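Local coordinates for sgbp-b (Bacteroides uniformis, PDB 7K44), which probably binds xyloglucan at the cell surface as the glycan-binding protein of a polysaccharide utilization locus, at residues Ile303-Asn308 with Glu340-Thr345. Residues are numbered along the deposited sequence; the frame is centred on the assembly and turned at random.
Sequences IYLKGN and ELVDET
Leu341 packs its side chain against Ile303 and Leu305 together at the end of strand 300-305, where a type I' beta turn from Leu305 to Asn308 begins the connection to strand 313-316, its antiparallel neighbour in a five-stranded sheet of the probable xyloglucan-binding domain. The site illustrates how a loop without regular structure can be fastened to a strand end by an apolar patch, bridging waters and one direct polar bond. Leu341 runs obliquely across both neighbours: its CD2 methyl meets Ile303 O at 3.3 Å and Ile303 CG2 at 3.9 Å, while Leu305 CD1 lies 4.0 Å from both CB and CD1 of Leu341 and also touches Val342 CG1. Ile336 and Phe350 extend this apolar patch. Beyond it, no backbone hydrogen bond joins the two segments directly; instead, one water accepts from Leu305 N and lies 2.7 Å from Leu341 O, and a second links Leu305 O to the same carbonyl. The anti placement of CG (chi1 -169°) brings the Asn308 amide to the Asp343 carboxylate, their planes 56° apart. Asn308 ND2 donates to Asp343 OD2 at 3.0 Å and to a third water, shared with Asp343 N and Glu344 OE1. Replacing Asn308 by an alanine removes this donor and is likely to leave Asp343 OD2 without its amide partner and the water less firmly placed. The other oxygen, Asp343 OD1, is hydrogen-bonded to His311 ND1. The ND2-OD2 bond is nearly straight at 161°, with OD2 close to the amide plane but approached from above the carboxylate plane.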
ATOM      1  N   ILE A 303       3.543  20.440  12.986  1.00 22.23           N
ATOM      2  CA  ILE A 303       4.870  20.130  12.485  1.00 20.23           C
ATOM      3  C   ILE A 303       5.475  21.418  11.959  1.00 20.33           C
ATOM      4  O   ILE A 303       4.793  22.206  11.297  1.00 21.14           O
ATOM      5  CB  ILE A 303       4.790  19.060  11.377  1.00 19.57           C
ATOM      6  CG1 ILE A 303       4.102  17.799  11.920  1.00 22.63           C
ATOM      7  CG2 ILE A 303       6.170  18.782  10.791  1.00 21.22           C
ATOM      8  CD1 ILE A 303       4.307  16.560  11.113  1.00 33.73           C
ATOM      9  N   TYR A 304       6.739  21.669  12.278  1.00 19.45           N
ATOM     10  CA  TYR A 304       7.424  22.813  11.696  1.00 19.11           C
ATOM     11  C   TYR A 304       8.910  22.500  11.562  1.00 19.95           C
ATOM     12  O   TYR A 304       9.469  21.706  12.332  1.00 19.62           O
ATOM     13  CB  TYR A 304       7.133  24.130  12.454  1.00 19.79           C
ATOM     14  CG  TYR A 304       7.616  24.172  13.879  1.00 21.99           C
ATOM     15  CD1 TYR A 304       6.813  23.721  14.920  1.00 19.85           C
ATOM     16  CD2 TYR A 304       8.868  24.674  14.178  1.00 23.81           C
ATOM     17  CE1 TYR A 304       7.278  23.760  16.245  1.00 22.54           C
ATOM     18  CE2 TYR A 304       9.337  24.712  15.487  1.00 22.12           C
ATOM     19  CZ  TYR A 304       8.534  24.260  16.505  1.00 22.93           C
ATOM     20  OH  TYR A 304       9.012  24.296  17.793  1.00 22.64           O
ATOM     21  N   LEU A 305       9.538  23.103  10.551  1.00 20.25           N
ATOM     22  CA  LEU A 305      10.908  22.799  10.169  1.00 19.12           C
ATOM     23  C   LEU A 305      11.780  24.043  10.284  1.00 21.73           C
ATOM     24  O   LEU A 305      11.353  25.152   9.933  1.00 22.44           O
ATOM     25  CB  LEU A 305      10.982  22.281   8.734  1.00 19.52           C
ATOM     26  CG  LEU A 305      10.023  21.139   8.404  1.00 17.89           C
ATOM     27  CD1 LEU A 305      10.213  20.694   6.960  1.00 21.57           C
ATOM     28  CD2 LEU A 305      10.287  19.975   9.336  1.00 20.18           C
ATOM     29  N   LYS A 306      13.006  23.835  10.765  1.00 21.15           N
ATOM     30  CA  LYS A 306      14.013  24.893  10.900  1.00 20.30           C
ATOM     31  C   LYS A 306      13.493  26.097  11.681  1.00 24.81           C
ATOM     32  O   LYS A 306      13.888  27.242  11.435  1.00 27.37           O
ATOM     33  CB  LYS A 306      14.620  25.276   9.544  1.00 21.25           C
ATOM     34  CG  LYS A 306      15.485  24.171   8.957  1.00 22.45           C
ATOM     35  CD  LYS A 306      16.192  24.597   7.679  1.00 25.10           C
ATOM     36  CE  LYS A 306      17.186  23.551   7.225  1.00 25.32           C
ATOM     37  NZ  LYS A 306      18.102  24.095   6.181  1.00 25.08           N
ATOM     38  N   GLY A 307      12.628  25.838  12.660  1.00 22.51           N
ATOM     39  CA  GLY A 307      12.143  26.896  13.525  1.00 22.41           C
ATOM     40  C   GLY A 307      11.112  27.799  12.905  1.00 23.82           C
ATOM     41  O   GLY A 307      10.742  28.798  13.524  1.00 27.83           O
ATOM     42  N   ASN A 308      10.620  27.471  11.706  1.00 23.99           N
ATOM     43  CA  ASN A 308       9.693  28.347  10.989  1.00 23.35           C
ATOM     44  C   ASN A 308       8.266  28.027  11.433  1.00 25.25           C
ATOM     45  O   ASN A 308       7.465  27.419  10.718  1.00 24.20           O
ATOM     46  CB  ASN A 308       9.891  28.214   9.483  1.00 25.00           C
ATOM     47  CG  ASN A 308       9.161  29.285   8.705  1.00 33.50           C
ATOM     48  OD1 ASN A 308       8.425  30.079   9.283  1.00 31.03           O
ATOM     49  ND2 ASN A 308       9.359  29.311   7.389  1.00 31.55           N
ATOM     50  N   GLU A 340       3.618  22.878   2.444  1.00 23.28           N
ATOM     51  CA  GLU A 340       2.836  23.265   3.614  1.00 23.44           C
ATOM     52  C   GLU A 340       3.717  23.565   4.818  1.00 24.54           C
ATOM     53  O   GLU A 340       3.200  23.968   5.865  1.00 26.69           O
ATOM     54  CB  GLU A 340       1.841  22.164   4.001  1.00 26.28           C
ATOM     55  CG  GLU A 340       0.721  21.891   2.992  1.00 24.99           C
ATOM     56  CD  GLU A 340      -0.378  22.951   2.982  1.00 31.20           C
ATOM     57  OE1 GLU A 340      -0.311  23.921   3.766  1.00 32.84           O
ATOM     58  OE2 GLU A 340      -1.331  22.788   2.189  1.00 28.89           O
ATOM     59  N   LEU A 341       5.026  23.359   4.693  1.00 22.08           N
ATOM     60  CA  LEU A 341       5.941  23.487   5.813  1.00 19.47           C
ATOM     61  C   LEU A 341       7.062  24.483   5.590  1.00 22.73           C
ATOM     62  O   LEU A 341       7.709  24.884   6.566  1.00 22.57           O
ATOM     63  CB  LEU A 341       6.592  22.134   6.133  1.00 21.37           C
ATOM     64  CG  LEU A 341       5.673  21.050   6.660  1.00 21.50           C
ATOM     65  CD1 LEU A 341       6.361  19.685   6.567  1.00 24.29           C
ATOM     66  CD2 LEU A 341       5.311  21.395   8.091  1.00 24.07           C
ATOM     67  N   VAL A 342       7.344  24.869   4.347  1.00 23.49           N
ATOM     68  CA  VAL A 342       8.512  25.685   4.044  1.00 22.37           C
ATOM     69  C   VAL A 342       8.105  26.861   3.166  1.00 22.49           C
ATOM     70  O   VAL A 342       7.212  26.744   2.323  1.00 26.28           O
ATOM     71  CB  VAL A 342       9.662  24.878   3.395  1.00 22.19           C
ATOM     72  CG1 VAL A 342       9.945  23.593   4.197  1.00 24.34           C
ATOM     73  CG2 VAL A 342       9.363  24.557   1.923  1.00 24.01           C
ATOM     74  N   ASP A 343       8.772  28.002   3.387  1.00 23.11           N
ATOM     75  CA  ASP A 343       8.531  29.208   2.592  1.00 26.30           C
ATOM     76  C   ASP A 343       9.256  29.163   1.256  1.00 25.67           C
ATOM     77  O   ASP A 343       8.824  29.818   0.297  1.00 28.43           O
ATOM     78  CB  ASP A 343       9.061  30.435   3.339  1.00 26.52           C
ATOM     79  CG  ASP A 343       8.097  30.954   4.385  1.00 39.37           C
ATOM     80  OD1 ASP A 343       6.874  30.928   4.140  1.00 46.25           O
ATOM     81  OD2 ASP A 343       8.571  31.408   5.451  1.00 46.13           O
ATOM     82  N   GLU A 344      10.349  28.413   1.183  1.00 26.25           N
ATOM     83  CA  GLU A 344      11.232  28.409   0.027  1.00 27.19           C
ATOM     84  C   GLU A 344      10.591  27.663  -1.144  1.00 25.52           C
ATOM     85  O   GLU A 344       9.795  26.733  -0.962  1.00 24.71           O
ATOM     86  CB  GLU A 344      12.558  27.741   0.409  1.00 24.50           C
ATOM     87  CG  GLU A 344      13.444  28.557   1.374  1.00 27.36           C
ATOM     88  CD  GLU A 344      12.989  28.508   2.830  1.00 29.83           C
ATOM     89  OE1 GLU A 344      12.199  27.613   3.179  1.00 27.82           O
ATOM     90  OE2 GLU A 344      13.433  29.365   3.632  1.00 31.02           O
ATOM     91  N   THR A 345      10.930  28.095  -2.369  1.00 26.31           N
ATOM     92  CA  THR A 345      10.346  27.496  -3.565  1.00 22.72           C
ATOM     93  C   THR A 345      11.155  26.346  -4.143  1.00 21.73           C
ATOM     94  O   THR A 345      10.605  25.565  -4.929  1.00 23.61           O
ATOM     95  CB  THR A 345      10.138  28.541  -4.675  1.00 24.45           C
ATOM     96  OG1 THR A 345      11.375  29.211  -4.955  1.00 29.36           O
ATOM     97  CG2 THR A 345       9.084  29.554  -4.266  1.00 26.90           C
TER
HETATM   98  O   HOH W   1       7.718  24.969   9.294  1.00 21.30           O
HETATM   99  O   HOH W   2      10.402  25.558   7.284  1.00 24.28           O
HETATM  100  O   HOH W   3      10.830  27.692   5.535  1.00 25.81           O